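Local atomic coordinates of glycosyl transferase, group 1 family protein (Staphylococcus aureus, PDB entry 4WAD), a protein that belongs to the group 1 family of glycosyl transferases and has the GT-B architecture, two Rossmann-like domains facing each other across a cleft. Residues A[16-21]-A[53-58]; A[322-327]-A[397-402]; A[333-338]-A[405-410]; A[358-363]-A[383-388]. One frame throughout, in Å; residues are numbered along the deposited sequence.

How the contacts relate
Contacts 2, 3 and 4 belong to the C-terminal Rossmann-like domain, contact 1 to the N-terminal one, and UD1 lies between them. Contacts 2 and 4, centres about 14 Å apart, share one parallel sheet: V326 O and H358 N, 2.8 Å apart, probably form a hydrogen bond between neighbouring strands. Contact 3 continues from contact 2 in sequence, where the chain leaves that sheet toward the ligand. Contacts 1, 3 and 4 all reach UD1, whereas the F398 side chain of contact 2 stays about 9 Å from it. Contacts 1 and 4, centres about 20 Å apart, meet across the cleft, where N19 O lies 3.0 Å from Y387 OH, a probable hydrogen bond.

Contact 1 (A[16-21]-A[53-58]); sequences LDVNKG and DEIIKA. With UD1 (uridine-diphosphate-N-acetylglucosamine), chain B.
A chi1 of -72° sends the two branches of I55 to different partners: CG2, placed opposite the backbone nitrogen, rests 3.9 Å from V18 CG1, while CG1 and its extended chain carry CD1 to D17. The D17 side chain starts away from the helix, but at chi1 -161° its carboxylate comes back, and OD1 approaches I55 CD1 at 3.6 Å. Beta-branched V18 and I55 suit this oblique, purely van der Waals meeting. One helical turn on, the small A58 offers CB to V18 CG1 at 4.3 Å. Behind them the methyls L16 CD1 and I56 CD1 meet at 4.3 Å. Within the loop, K20 NZ donates to V18 O, 2.7 Å away, from above the carbonyl plane; G21 O then lies 3.0 Å from UD1 O2B. The contact thus lays the loop between strand 8-12 and helix 23-36 against helix 52-61, with L16 reaching I43 and T45 of strand 41-45, and both L16 and I56 touching M71 of strand 71-73.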
# COMPACT_ATOMS: atom_id res chain seq x y z
N LEU A 16 17.26 9.72 -29.86
CA LEU A 16 18.68 9.84 -30.19
C LEU A 16 19.44 10.15 -28.91
O LEU A 16 18.87 10.73 -27.98
CB LEU A 16 18.92 10.92 -31.24
CG LEU A 16 18.61 10.58 -32.70
CD1 LEU A 16 18.90 11.77 -33.60
CD2 LEU A 16 19.40 9.38 -33.15
N ASP A 17 20.71 9.77 -28.86
CA ASP A 17 21.52 9.97 -27.66
C ASP A 17 22.98 9.62 -27.96
O ASP A 17 23.29 9.07 -29.02
CB ASP A 17 20.99 9.12 -26.50
CG ASP A 17 21.47 9.60 -25.14
OD1 ASP A 17 22.42 10.40 -25.09
OD2 ASP A 17 20.91 9.14 -24.12
N VAL A 18 23.87 9.94 -27.03
CA VAL A 18 25.30 9.77 -27.24
C VAL A 18 25.81 8.45 -26.67
O VAL A 18 25.31 7.98 -25.64
CB VAL A 18 26.11 10.94 -26.64
CG1 VAL A 18 25.70 12.26 -27.30
CG2 VAL A 18 25.90 11.03 -25.14
N ASN A 19 26.80 7.86 -27.35
CA ASN A 19 27.42 6.57 -26.99
C ASN A 19 26.55 5.36 -27.36
O ASN A 19 26.41 4.43 -26.56
CB ASN A 19 27.78 6.52 -25.50
CG ASN A 19 28.85 7.53 -25.11
OD1 ASN A 19 29.76 7.82 -25.89
ND2 ASN A 19 28.73 8.07 -23.90
N LYS A 20 25.98 5.38 -28.56
CA LYS A 20 25.34 4.19 -29.13
C LYS A 20 26.00 3.80 -30.45
O LYS A 20 27.17 4.09 -30.68
CB LYS A 20 23.83 4.39 -29.37
CG LYS A 20 23.14 5.48 -28.57
CD LYS A 20 23.33 5.28 -27.08
CE LYS A 20 22.82 6.45 -26.32
NZ LYS A 20 23.20 6.44 -24.88
N GLY A 21 25.23 3.13 -31.31
CA GLY A 21 25.74 2.71 -32.61
C GLY A 21 24.88 1.65 -33.28
O GLY A 21 23.95 1.13 -32.68
N ASP A 53 19.21 19.68 -27.22
CA ASP A 53 20.01 20.68 -27.92
C ASP A 53 21.49 20.45 -27.62
O ASP A 53 22.33 20.53 -28.51
CB ASP A 53 19.58 22.10 -27.52
CG ASP A 53 18.29 22.53 -28.18
OD1 ASP A 53 17.52 21.66 -28.64
OD2 ASP A 53 18.04 23.75 -28.25
N GLU A 54 21.80 20.15 -26.36
CA GLU A 54 23.18 19.88 -25.95
C GLU A 54 23.67 18.52 -26.48
O GLU A 54 24.85 18.36 -26.76
CB GLU A 54 23.31 19.92 -24.42
CG GLU A 54 23.13 21.30 -23.80
CD GLU A 54 21.68 21.66 -23.54
OE1 GLU A 54 20.80 21.14 -24.26
OE2 GLU A 54 21.41 22.47 -22.62
N ILE A 55 22.75 17.57 -26.61
CA ILE A 55 23.09 16.24 -27.12
C ILE A 55 23.34 16.27 -28.64
O ILE A 55 24.34 15.73 -29.11
CB ILE A 55 21.98 15.21 -26.78
CG1 ILE A 55 22.00 14.89 -25.29
CG2 ILE A 55 22.17 13.93 -27.58
CD1 ILE A 55 21.06 13.77 -24.88
N ILE A 56 22.43 16.89 -29.39
CA ILE A 56 22.60 17.05 -30.83
C ILE A 56 23.87 17.85 -31.13
O ILE A 56 24.63 17.52 -32.04
CB ILE A 56 21.38 17.73 -31.49
CG1 ILE A 56 20.12 16.86 -31.32
CG2 ILE A 56 21.65 18.01 -32.96
CD1 ILE A 56 20.26 15.46 -31.88
N LYS A 57 24.10 18.90 -30.34
CA LYS A 57 25.32 19.71 -30.46
C LYS A 57 26.56 18.85 -30.25
O LYS A 57 27.57 19.03 -30.93
CB LYS A 57 25.29 20.86 -29.45
CG LYS A 57 26.22 22.02 -29.79
CD LYS A 57 27.06 22.43 -28.59
CE LYS A 57 28.39 21.68 -28.57
NZ LYS A 57 29.42 22.34 -27.73
N ALA A 58 26.47 17.92 -29.32
CA ALA A 58 27.58 17.00 -29.04
C ALA A 58 27.78 16.02 -30.19
O ALA A 58 28.91 15.79 -30.63
CB ALA A 58 27.33 16.25 -27.74
C1' UD1 B . 22.97 -4.55 -35.71
C2' UD1 B . 22.32 -4.59 -37.09
C3' UD1 B . 21.08 -5.48 -37.12
C4' UD1 B . 21.38 -6.82 -36.49
C5' UD1 B . 21.81 -6.58 -35.05
C6' UD1 B . 21.99 -7.90 -34.30
C7' UD1 B . 21.95 -2.98 -38.90
C8' UD1 B . 21.96 -1.53 -39.29
N2' UD1 B . 22.00 -3.26 -37.59
O1' UD1 B . 22.33 -3.62 -34.84
O3' UD1 B . 20.74 -5.68 -38.49
O4' UD1 B . 20.24 -7.69 -36.55
O5' UD1 B . 23.04 -5.85 -35.08
O6' UD1 B . 22.98 -7.77 -33.28
O7' UD1 B . 21.89 -3.86 -39.75
N1 UD1 B . 30.01 0.31 -30.96
C2 UD1 B . 30.79 1.44 -30.62
N3 UD1 B . 31.67 1.39 -29.62
C4 UD1 B . 31.84 0.26 -28.92
C5 UD1 B . 31.09 -0.87 -29.23
C6 UD1 B . 30.17 -0.83 -30.27
O2 UD1 B . 30.64 2.51 -31.26
O4 UD1 B . 32.67 0.23 -27.98
C1B UD1 B . 29.05 0.36 -32.06
C2B UD1 B . 29.74 0.26 -33.40
O2' UD1 B . 29.96 1.56 -33.96
C3B UD1 B . 28.78 -0.54 -34.27
C4B UD1 B . 27.86 -1.25 -33.29
O4B UD1 B . 28.15 -0.75 -31.99
O3B UD1 B . 28.01 0.32 -35.10
C5B UD1 B . 28.11 -2.75 -33.33
O5B UD1 B . 27.22 -3.37 -34.25
PA UD1 B . 25.85 -4.02 -33.70
O1A UD1 B . 25.69 -5.35 -34.40
O2A UD1 B . 25.89 -3.96 -32.20
O3A UD1 B . 24.71 -3.00 -34.22
PB UD1 B . 23.20 -3.00 -33.63
O1B UD1 B . 23.13 -3.95 -32.46
O2B UD1 B . 22.77 -1.56 -33.46

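Contact 2 (A[322-327]-A[397-402]); sequences TEKIVG and DFKLVV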
# COMPACT_ATOMS: atom_id res chain seq x y z
N THR A 322 51.86 -5.44 -34.77
CA THR A 322 52.69 -6.64 -34.74
C THR A 322 52.35 -7.53 -33.55
O THR A 322 52.26 -8.75 -33.69
CB THR A 322 54.19 -6.28 -34.68
OG1 THR A 322 54.46 -5.50 -33.51
CG2 THR A 322 54.59 -5.47 -35.91
N GLU A 323 52.17 -6.91 -32.39
CA GLU A 323 51.90 -7.64 -31.15
C GLU A 323 50.56 -8.36 -31.18
O GLU A 323 49.54 -7.76 -31.50
CB GLU A 323 51.96 -6.70 -29.96
CG GLU A 323 53.31 -6.03 -29.78
CD GLU A 323 54.43 -7.04 -29.68
OE1 GLU A 323 55.32 -7.04 -30.56
OE2 GLU A 323 54.44 -7.83 -28.71
N LYS A 324 50.59 -9.65 -30.83
CA LYS A 324 49.42 -10.53 -30.93
C LYS A 324 48.20 -9.99 -30.19
O LYS A 324 47.83 -10.49 -29.13
CB LYS A 324 49.78 -11.92 -30.41
CG LYS A 324 51.06 -12.47 -31.02
CD LYS A 324 51.46 -13.78 -30.38
CE LYS A 324 52.56 -14.47 -31.18
NZ LYS A 324 52.75 -15.88 -30.76
N ILE A 325 47.59 -8.96 -30.77
CA ILE A 325 46.41 -8.34 -30.19
C ILE A 325 45.16 -8.69 -30.99
O ILE A 325 45.07 -8.41 -32.18
CB ILE A 325 46.56 -6.80 -30.12
CG1 ILE A 325 47.69 -6.43 -29.16
CG2 ILE A 325 45.26 -6.16 -29.68
CD1 ILE A 325 47.89 -4.93 -29.00
N VAL A 326 44.21 -9.33 -30.31
CA VAL A 326 42.93 -9.65 -30.91
C VAL A 326 41.87 -8.87 -30.14
O VAL A 326 41.95 -8.76 -28.92
CB VAL A 326 42.64 -11.17 -30.87
CG1 VAL A 326 41.22 -11.47 -31.29
CG2 VAL A 326 43.63 -11.92 -31.74
N GLY A 327 40.89 -8.30 -30.83
CA GLY A 327 39.89 -7.51 -30.15
C GLY A 327 38.46 -7.87 -30.51
O GLY A 327 38.19 -8.34 -31.62
N ASP A 397 44.72 -0.56 -33.61
CA ASP A 397 45.81 -1.22 -32.90
C ASP A 397 45.50 -2.70 -32.72
O ASP A 397 46.00 -3.35 -31.80
CB ASP A 397 46.06 -0.56 -31.54
CG ASP A 397 46.66 0.83 -31.68
OD1 ASP A 397 47.00 1.22 -32.82
OD2 ASP A 397 46.79 1.52 -30.65
N PHE A 398 44.66 -3.23 -33.61
CA PHE A 398 44.38 -4.66 -33.67
C PHE A 398 45.18 -5.29 -34.81
O PHE A 398 45.57 -4.60 -35.75
CB PHE A 398 42.89 -4.92 -33.88
CG PHE A 398 42.02 -4.52 -32.71
CD1 PHE A 398 42.57 -4.33 -31.45
CD2 PHE A 398 40.65 -4.35 -32.88
CE1 PHE A 398 41.76 -3.97 -30.38
CE2 PHE A 398 39.85 -3.99 -31.82
CZ PHE A 398 40.40 -3.80 -30.56
N LYS A 399 45.42 -6.59 -34.72
CA LYS A 399 45.92 -7.34 -35.87
C LYS A 399 44.71 -7.84 -36.64
O LYS A 399 44.73 -7.95 -37.87
CB LYS A 399 46.81 -8.51 -35.44
CG LYS A 399 48.12 -8.07 -34.83
CD LYS A 399 48.79 -9.20 -34.09
CE LYS A 399 49.16 -10.36 -34.99
NZ LYS A 399 49.86 -11.40 -34.18
N LEU A 400 43.66 -8.12 -35.88
CA LEU A 400 42.41 -8.63 -36.43
C LEU A 400 41.30 -8.49 -35.38
O LEU A 400 41.57 -8.47 -34.18
CB LEU A 400 42.57 -10.08 -36.88
CG LEU A 400 43.00 -11.14 -35.85
CD1 LEU A 400 41.82 -11.76 -35.13
CD2 LEU A 400 43.85 -12.22 -36.52
N VAL A 401 40.06 -8.39 -35.85
CA VAL A 401 38.92 -8.30 -34.95
C VAL A 401 38.13 -9.61 -35.04
O VAL A 401 38.27 -10.35 -36.01
CB VAL A 401 38.02 -7.09 -35.30
CG1 VAL A 401 37.13 -6.73 -34.13
CG2 VAL A 401 38.88 -5.90 -35.68
N VAL A 402 37.33 -9.92 -34.03
CA VAL A 402 36.57 -11.16 -34.01
C VAL A 402 35.13 -10.92 -33.58
O VAL A 402 34.86 -10.00 -32.79
CB VAL A 402 37.21 -12.21 -33.06
CG1 VAL A 402 38.47 -12.80 -33.69
CG2 VAL A 402 37.52 -11.59 -31.71
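G327 pairs in parallel with V401, K399 N donating to I325 O (3.1 Å, 169° at the hydrogen) and V402 N to G327 O (3.0 Å), while end to end 322-327 and 397-402 lie 49° apart. Here the short, weakly bonded edge strand 400-401 joins its inner neighbour 325-329 in the parallel sheet of the C-terminal Rossmann-like domain of a GT-B protein. Between those two bonds, the one from G327 N to L400 O is weak. On one face of the sheet V326 spreads its methyls: CG2 meets L400 CD1 at 3.8 Å and CG1 meets V402 CG2 at 3.7 Å, compact branched residues filling a buried layer. K399 leaves toward 322-327, bends at chi3 and then runs beside K324. Its NZ lies 3.5 Å from K324 CG and bonds to V462 O, while K324 NZ goes to D352. On the other side I325 CG2 touches F398 CD1 at 3.7 Å, the side chains crossing at about a right angle, and the F398 ring also touches Y360 of strand 356-360. Glycine suits position 327 because a beta carbon would run into that ring at CZ; instead G327 CA sits over the F398 ring face, 3.9 Å from its centroid and 16° off the normal, a CH-pi contact.

Contact 3 (A[333-338]-A[405-410]); sequences VPTKRI and SQYEGQ. With UD1 (uridine-diphosphate-N-acetylglucosamine), chain B.
Q406 and R337 meet where two loops of the C-terminal Rossmann-like domain of the GT-B fold come together, one before helix 339-349 and carrying a 3-10 turn (334-336), the other before helix 412-419. Q406 CB lies over one face of the Y407 ring and 4.0 Å from R337 CG. Its CG then packs on the same carbon, CG to CG 3.5 Å, so the methylene parts of two long polar residues cover each other. Beyond CG the extended chain brings CD to the edge of the guanidinium, and OE1 ends 3.2 Å from R337 NE, the amide and guanidinium planes being 79° apart. The charge of R337 is met by D339 through NH2. At its backbone, Q406 N makes a straight but weak bond to T335 O, 3.4 Å long. Within the loop S405 OG donates to Y407 O at 2.6 Å, from above the carbonyl plane, just before the residues that reach UD1. E408, the first glutamate of an EX7E motif found in many GT-B enzymes, lies beside the hexose; G409 N is 3.1 Å from UD1 O4', and a beta carbon here would collide with O3'. K336 NZ, bonded to S330 OG, is 4.0 Å from UD1 O2A. The Y407 hydroxyl bonds to F261 N. With T335 CB-OG1 set opposite the backbone nitrogen, OG1 lies at the Y407 ring edge, 3.3 Å from CD2.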
# COMPACT_ATOMS: atom_id res chain seq x y z
N VAL A 333 25.55 -8.86 -25.82
CA VAL A 333 24.18 -9.38 -25.84
C VAL A 333 24.19 -10.86 -26.22
O VAL A 333 24.88 -11.26 -27.16
CB VAL A 333 23.28 -8.59 -26.82
CG1 VAL A 333 21.93 -9.28 -27.01
CG2 VAL A 333 23.09 -7.16 -26.35
N PRO A 334 23.43 -11.69 -25.48
CA PRO A 334 23.32 -13.15 -25.69
C PRO A 334 23.02 -13.59 -27.12
O PRO A 334 23.27 -14.75 -27.45
CB PRO A 334 22.16 -13.53 -24.77
CG PRO A 334 22.25 -12.57 -23.65
CD PRO A 334 22.74 -11.27 -24.25
N THR A 335 22.47 -12.71 -27.95
CA THR A 335 22.13 -13.06 -29.32
C THR A 335 23.38 -13.20 -30.19
O THR A 335 23.29 -13.64 -31.34
CB THR A 335 21.20 -12.01 -29.97
OG1 THR A 335 20.66 -12.52 -31.19
CG2 THR A 335 21.97 -10.73 -30.27
N LYS A 336 24.53 -12.84 -29.64
CA LYS A 336 25.78 -12.86 -30.40
C LYS A 336 26.59 -14.11 -30.13
O LYS A 336 27.68 -14.28 -30.69
CB LYS A 336 26.60 -11.61 -30.09
CG LYS A 336 26.11 -10.39 -30.84
CD LYS A 336 26.79 -9.12 -30.37
CE LYS A 336 27.67 -8.57 -31.48
NZ LYS A 336 28.05 -7.15 -31.24
N ARG A 337 26.06 -14.98 -29.27
CA ARG A 337 26.70 -16.25 -28.93
C ARG A 337 28.16 -16.05 -28.53
O ARG A 337 29.04 -16.78 -28.97
CB ARG A 337 26.60 -17.23 -30.11
CG ARG A 337 25.24 -17.24 -30.79
CD ARG A 337 24.14 -17.73 -29.86
NE ARG A 337 24.11 -19.19 -29.74
CZ ARG A 337 24.63 -19.86 -28.73
NH1 ARG A 337 24.57 -21.19 -28.70
NH2 ARG A 337 25.22 -19.22 -27.73
N ILE A 338 28.40 -15.05 -27.68
CA ILE A 338 29.74 -14.76 -27.19
C ILE A 338 30.24 -15.94 -26.36
O ILE A 338 31.45 -16.21 -26.30
CB ILE A 338 29.76 -13.45 -26.37
CG1 ILE A 338 29.22 -12.30 -27.22
CG2 ILE A 338 31.16 -13.13 -25.88
CD1 ILE A 338 29.41 -10.93 -26.60
N SER A 405 27.53 -14.42 -34.13
CA SER A 405 26.11 -14.22 -33.86
C SER A 405 25.34 -15.37 -34.50
O SER A 405 25.87 -16.06 -35.37
CB SER A 405 25.62 -12.88 -34.41
OG SER A 405 24.21 -12.78 -34.34
N GLN A 406 24.11 -15.58 -34.06
CA GLN A 406 23.22 -16.50 -34.76
C GLN A 406 22.16 -15.69 -35.48
O GLN A 406 21.37 -16.24 -36.25
CB GLN A 406 22.58 -17.50 -33.80
CG GLN A 406 23.45 -18.71 -33.47
CD GLN A 406 22.71 -19.77 -32.68
OE1 GLN A 406 21.77 -19.47 -31.93
NE2 GLN A 406 23.12 -21.02 -32.83
N TYR A 407 22.15 -14.38 -35.23
CA TYR A 407 21.15 -13.50 -35.81
C TYR A 407 21.72 -12.12 -36.12
O TYR A 407 22.21 -11.42 -35.23
CB TYR A 407 19.95 -13.36 -34.86
CG TYR A 407 19.48 -14.69 -34.30
CD1 TYR A 407 18.62 -15.50 -35.03
CD2 TYR A 407 19.91 -15.13 -33.06
CE1 TYR A 407 18.20 -16.72 -34.53
CE2 TYR A 407 19.50 -16.35 -32.55
CZ TYR A 407 18.64 -17.14 -33.29
OH TYR A 407 18.22 -18.35 -32.80
N GLU A 408 21.67 -11.73 -37.40
CA GLU A 408 22.13 -10.41 -37.84
C GLU A 408 21.32 -9.92 -39.03
O GLU A 408 20.64 -10.70 -39.70
CB GLU A 408 23.62 -10.45 -38.23
CG GLU A 408 24.59 -10.50 -37.06
CD GLU A 408 24.97 -9.12 -36.56
OE1 GLU A 408 24.71 -8.14 -37.28
OE2 GLU A 408 25.53 -9.03 -35.45
N GLY A 409 21.38 -8.61 -39.29
CA GLY A 409 20.80 -8.05 -40.50
C GLY A 409 21.85 -8.11 -41.58
O GLY A 409 21.59 -8.59 -42.69
N GLN A 410 23.05 -7.61 -41.26
CA GLN A 410 24.26 -7.96 -42.00
C GLN A 410 25.52 -7.72 -41.17
O GLN A 410 25.66 -8.31 -40.09
CB GLN A 410 24.32 -7.22 -43.35
CG GLN A 410 23.88 -5.78 -43.37
CD GLN A 410 23.82 -5.23 -44.79
OE1 GLN A 410 23.04 -5.71 -45.62
NE2 GLN A 410 24.66 -4.24 -45.09
C1' UD1 B . 22.97 -4.55 -35.71
C2' UD1 B . 22.32 -4.59 -37.09
C3' UD1 B . 21.08 -5.48 -37.12
C4' UD1 B . 21.38 -6.82 -36.49
C5' UD1 B . 21.81 -6.58 -35.05
C6' UD1 B . 21.99 -7.90 -34.30
C7' UD1 B . 21.95 -2.98 -38.90
C8' UD1 B . 21.96 -1.53 -39.29
N2' UD1 B . 22.00 -3.26 -37.59
O1' UD1 B . 22.33 -3.62 -34.84
O3' UD1 B . 20.74 -5.68 -38.49
O4' UD1 B . 20.24 -7.69 -36.55
O5' UD1 B . 23.04 -5.85 -35.08
O6' UD1 B . 22.98 -7.77 -33.28
O7' UD1 B . 21.89 -3.86 -39.75
N1 UD1 B . 30.01 0.31 -30.96
C2 UD1 B . 30.79 1.44 -30.62
N3 UD1 B . 31.67 1.39 -29.62
C4 UD1 B . 31.84 0.26 -28.92
C5 UD1 B . 31.09 -0.87 -29.23
C6 UD1 B . 30.17 -0.83 -30.27
O2 UD1 B . 30.64 2.51 -31.26
O4 UD1 B . 32.67 0.23 -27.98
C1B UD1 B . 29.05 0.36 -32.06
C2B UD1 B . 29.74 0.26 -33.40
O2' UD1 B . 29.96 1.56 -33.96
C3B UD1 B . 28.78 -0.54 -34.27
C4B UD1 B . 27.86 -1.25 -33.29
O4B UD1 B . 28.15 -0.75 -31.99
O3B UD1 B . 28.01 0.32 -35.10
C5B UD1 B . 28.11 -2.75 -33.33
O5B UD1 B . 27.22 -3.37 -34.25
PA UD1 B . 25.85 -4.02 -33.70
O1A UD1 B . 25.69 -5.35 -34.40
O2A UD1 B . 25.89 -3.96 -32.20
O3A UD1 B . 24.71 -3.00 -34.22
PB UD1 B . 23.20 -3.00 -33.63
O1B UD1 B . 23.13 -3.95 -32.46
O2B UD1 B . 22.77 -1.56 -33.46

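Contact 4 (A[358-363]-A[383-388]); sequences HIYGEG and FLKGYT. With UD1 (uridine-diphosphate-N-acetylglucosamine), chain B.
I359 uses both its N-H and its C=O: N donates to F383 O and O accepts from K385 N, the register of parallel strands, though both bonds are too short in the model for their lengths to be weighed. These strands, 356-360 and 382-384, flank helix 366-373 in a beta-alpha-beta unit. Further on, G361 N donates to G386 O at 2.7 Å, from well above the carbonyl plane, as the strands run into loops; the positive phi of G361 suits glycine. Apolar groups fill in around these bonds. With chi1 at -41°, CG anti to the carbonyl carbon, K385 lays CG over the centre of the Y360 ring, 3.5 Å from the centroid, a CH-pi contact using the lysine's aliphatic part. I359 CB and L384 CD2 pack at 3.7 Å. The E362 carboxylate has a salt bridge to K366, and T388 OG1 bonds to T390.

The backbone of T388 serves the ligand: its N donates weakly to UD1 O4 (3.4 Å), and UD1 N3 donates weakly to its O (3.3 Å). T388 CG2 also touches UD1 O4, at 3.2 Å. Y387 CE1 comes within 3.7 Å of UD1 C4, the ring meeting the base obliquely. The T388 backbone is thus complementary to the O4/N3-H edge of the uracil, consistent with a part in recognising it.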
# COMPACT_ATOMS: atom_id res chain seq x y z
N HIS A 358 41.46 -7.78 -26.29
CA HIS A 358 40.93 -6.54 -25.73
C HIS A 358 39.44 -6.44 -26.04
O HIS A 358 39.05 -6.28 -27.20
CB HIS A 358 41.67 -5.32 -26.29
CG HIS A 358 43.11 -5.24 -25.90
ND1 HIS A 358 43.74 -6.23 -25.16
CD2 HIS A 358 44.05 -4.31 -26.15
CE1 HIS A 358 45.00 -5.90 -24.98
NE2 HIS A 358 45.22 -4.73 -25.57
N ILE A 359 38.60 -6.55 -25.01
CA ILE A 359 37.15 -6.47 -25.20
C ILE A 359 36.63 -5.09 -24.82
O ILE A 359 36.77 -4.65 -23.68
CB ILE A 359 36.40 -7.54 -24.39
CG1 ILE A 359 37.03 -8.92 -24.60
CG2 ILE A 359 34.92 -7.54 -24.74
CD1 ILE A 359 37.04 -9.38 -26.04
N TYR A 360 36.02 -4.41 -25.79
CA TYR A 360 35.45 -3.08 -25.55
C TYR A 360 33.92 -3.13 -25.56
O TYR A 360 33.33 -4.18 -25.79
CB TYR A 360 35.95 -2.08 -26.59
CG TYR A 360 37.42 -1.76 -26.50
CD1 TYR A 360 38.38 -2.60 -27.05
CD2 TYR A 360 37.86 -0.60 -25.87
CE1 TYR A 360 39.72 -2.30 -26.97
CE2 TYR A 360 39.20 -0.29 -25.78
CZ TYR A 360 40.13 -1.15 -26.34
OH TYR A 360 41.47 -0.85 -26.26
N GLY A 361 33.30 -1.98 -25.32
CA GLY A 361 31.85 -1.90 -25.28
C GLY A 361 31.28 -2.39 -23.97
O GLY A 361 32.01 -2.84 -23.09
N GLU A 362 29.96 -2.31 -23.84
CA GLU A 362 29.28 -2.74 -22.63
C GLU A 362 28.15 -3.71 -22.97
O GLU A 362 28.02 -4.14 -24.11
CB GLU A 362 28.72 -1.54 -21.86
CG GLU A 362 29.80 -0.58 -21.39
CD GLU A 362 30.60 -1.14 -20.23
OE1 GLU A 362 30.05 -1.97 -19.48
OE2 GLU A 362 31.78 -0.75 -20.08
N GLY A 363 27.35 -4.07 -21.97
CA GLY A 363 26.24 -4.98 -22.20
C GLY A 363 25.78 -5.68 -20.94
O GLY A 363 26.34 -5.48 -19.86
N PHE A 383 40.95 -9.12 -21.72
CA PHE A 383 40.61 -7.90 -21.01
C PHE A 383 39.29 -7.28 -21.46
O PHE A 383 39.07 -7.07 -22.65
CB PHE A 383 41.73 -6.86 -21.16
CG PHE A 383 43.05 -7.30 -20.58
CD1 PHE A 383 43.94 -8.04 -21.33
CD2 PHE A 383 43.39 -6.96 -19.28
CE1 PHE A 383 45.16 -8.44 -20.80
CE2 PHE A 383 44.60 -7.36 -18.74
CZ PHE A 383 45.49 -8.10 -19.50
N LEU A 384 38.42 -6.99 -20.50
CA LEU A 384 37.19 -6.24 -20.78
C LEU A 384 37.45 -4.76 -20.54
O LEU A 384 37.23 -4.26 -19.43
CB LEU A 384 36.03 -6.72 -19.90
CG LEU A 384 35.73 -8.22 -19.81
CD1 LEU A 384 34.71 -8.48 -18.72
CD2 LEU A 384 35.25 -8.78 -21.14
N LYS A 385 37.93 -4.07 -21.57
CA LYS A 385 38.32 -2.67 -21.44
C LYS A 385 37.17 -1.79 -20.98
O LYS A 385 37.12 -1.36 -19.83
CB LYS A 385 38.88 -2.16 -22.77
CG LYS A 385 39.78 -3.14 -23.50
CD LYS A 385 40.98 -3.53 -22.65
CE LYS A 385 41.95 -2.38 -22.47
NZ LYS A 385 43.20 -2.81 -21.77
N GLY A 386 36.23 -1.53 -21.89
CA GLY A 386 35.07 -0.71 -21.59
C GLY A 386 34.51 -0.09 -22.85
O GLY A 386 35.01 -0.37 -23.94
N TYR A 387 33.48 0.74 -22.72
CA TYR A 387 32.91 1.39 -23.89
C TYR A 387 33.88 2.40 -24.47
O TYR A 387 34.41 3.25 -23.75
CB TYR A 387 31.58 2.07 -23.55
CG TYR A 387 30.85 2.54 -24.78
CD1 TYR A 387 30.13 1.65 -25.57
CD2 TYR A 387 30.90 3.87 -25.18
CE1 TYR A 387 29.47 2.07 -26.70
CE2 TYR A 387 30.24 4.30 -26.32
CZ TYR A 387 29.52 3.39 -27.07
OH TYR A 387 28.87 3.80 -28.20
N THR A 388 34.12 2.31 -25.77
CA THR A 388 35.04 3.24 -26.43
C THR A 388 34.30 4.16 -27.41
O THR A 388 33.69 3.70 -28.38
CB THR A 388 36.18 2.49 -27.16
OG1 THR A 388 36.85 3.39 -28.06
CG2 THR A 388 35.64 1.30 -27.95
C1' UD1 B . 22.97 -4.55 -35.71
C2' UD1 B . 22.32 -4.59 -37.09
C3' UD1 B . 21.08 -5.48 -37.12
C4' UD1 B . 21.38 -6.82 -36.49
C5' UD1 B . 21.81 -6.58 -35.05
C6' UD1 B . 21.99 -7.90 -34.30
C7' UD1 B . 21.95 -2.98 -38.90
C8' UD1 B . 21.96 -1.53 -39.29
N2' UD1 B . 22.00 -3.26 -37.59
O1' UD1 B . 22.33 -3.62 -34.84
O3' UD1 B . 20.74 -5.68 -38.49
O4' UD1 B . 20.24 -7.69 -36.55
O5' UD1 B . 23.04 -5.85 -35.08
O6' UD1 B . 22.98 -7.77 -33.28
O7' UD1 B . 21.89 -3.86 -39.75
N1 UD1 B . 30.01 0.31 -30.96
C2 UD1 B . 30.79 1.44 -30.62
N3 UD1 B . 31.67 1.39 -29.62
C4 UD1 B . 31.84 0.26 -28.92
C5 UD1 B . 31.09 -0.87 -29.23
C6 UD1 B . 30.17 -0.83 -30.27
O2 UD1 B . 30.64 2.51 -31.26
O4 UD1 B . 32.67 0.23 -27.98
C1B UD1 B . 29.05 0.36 -32.06
C2B UD1 B . 29.74 0.26 -33.40
O2' UD1 B . 29.96 1.56 -33.96
C3B UD1 B . 28.78 -0.54 -34.27
C4B UD1 B . 27.86 -1.25 -33.29
O4B UD1 B . 28.15 -0.75 -31.99
O3B UD1 B . 28.01 0.32 -35.10
C5B UD1 B . 28.11 -2.75 -33.33
O5B UD1 B . 27.22 -3.37 -34.25
PA UD1 B . 25.85 -4.02 -33.70
O1A UD1 B . 25.69 -5.35 -34.40
O2A UD1 B . 25.89 -3.96 -32.20
O3A UD1 B . 24.71 -3.00 -34.22
PB UD1 B . 23.20 -3.00 -33.63
O1B UD1 B . 23.13 -3.95 -32.46
O2B UD1 B . 22.77 -1.56 -33.46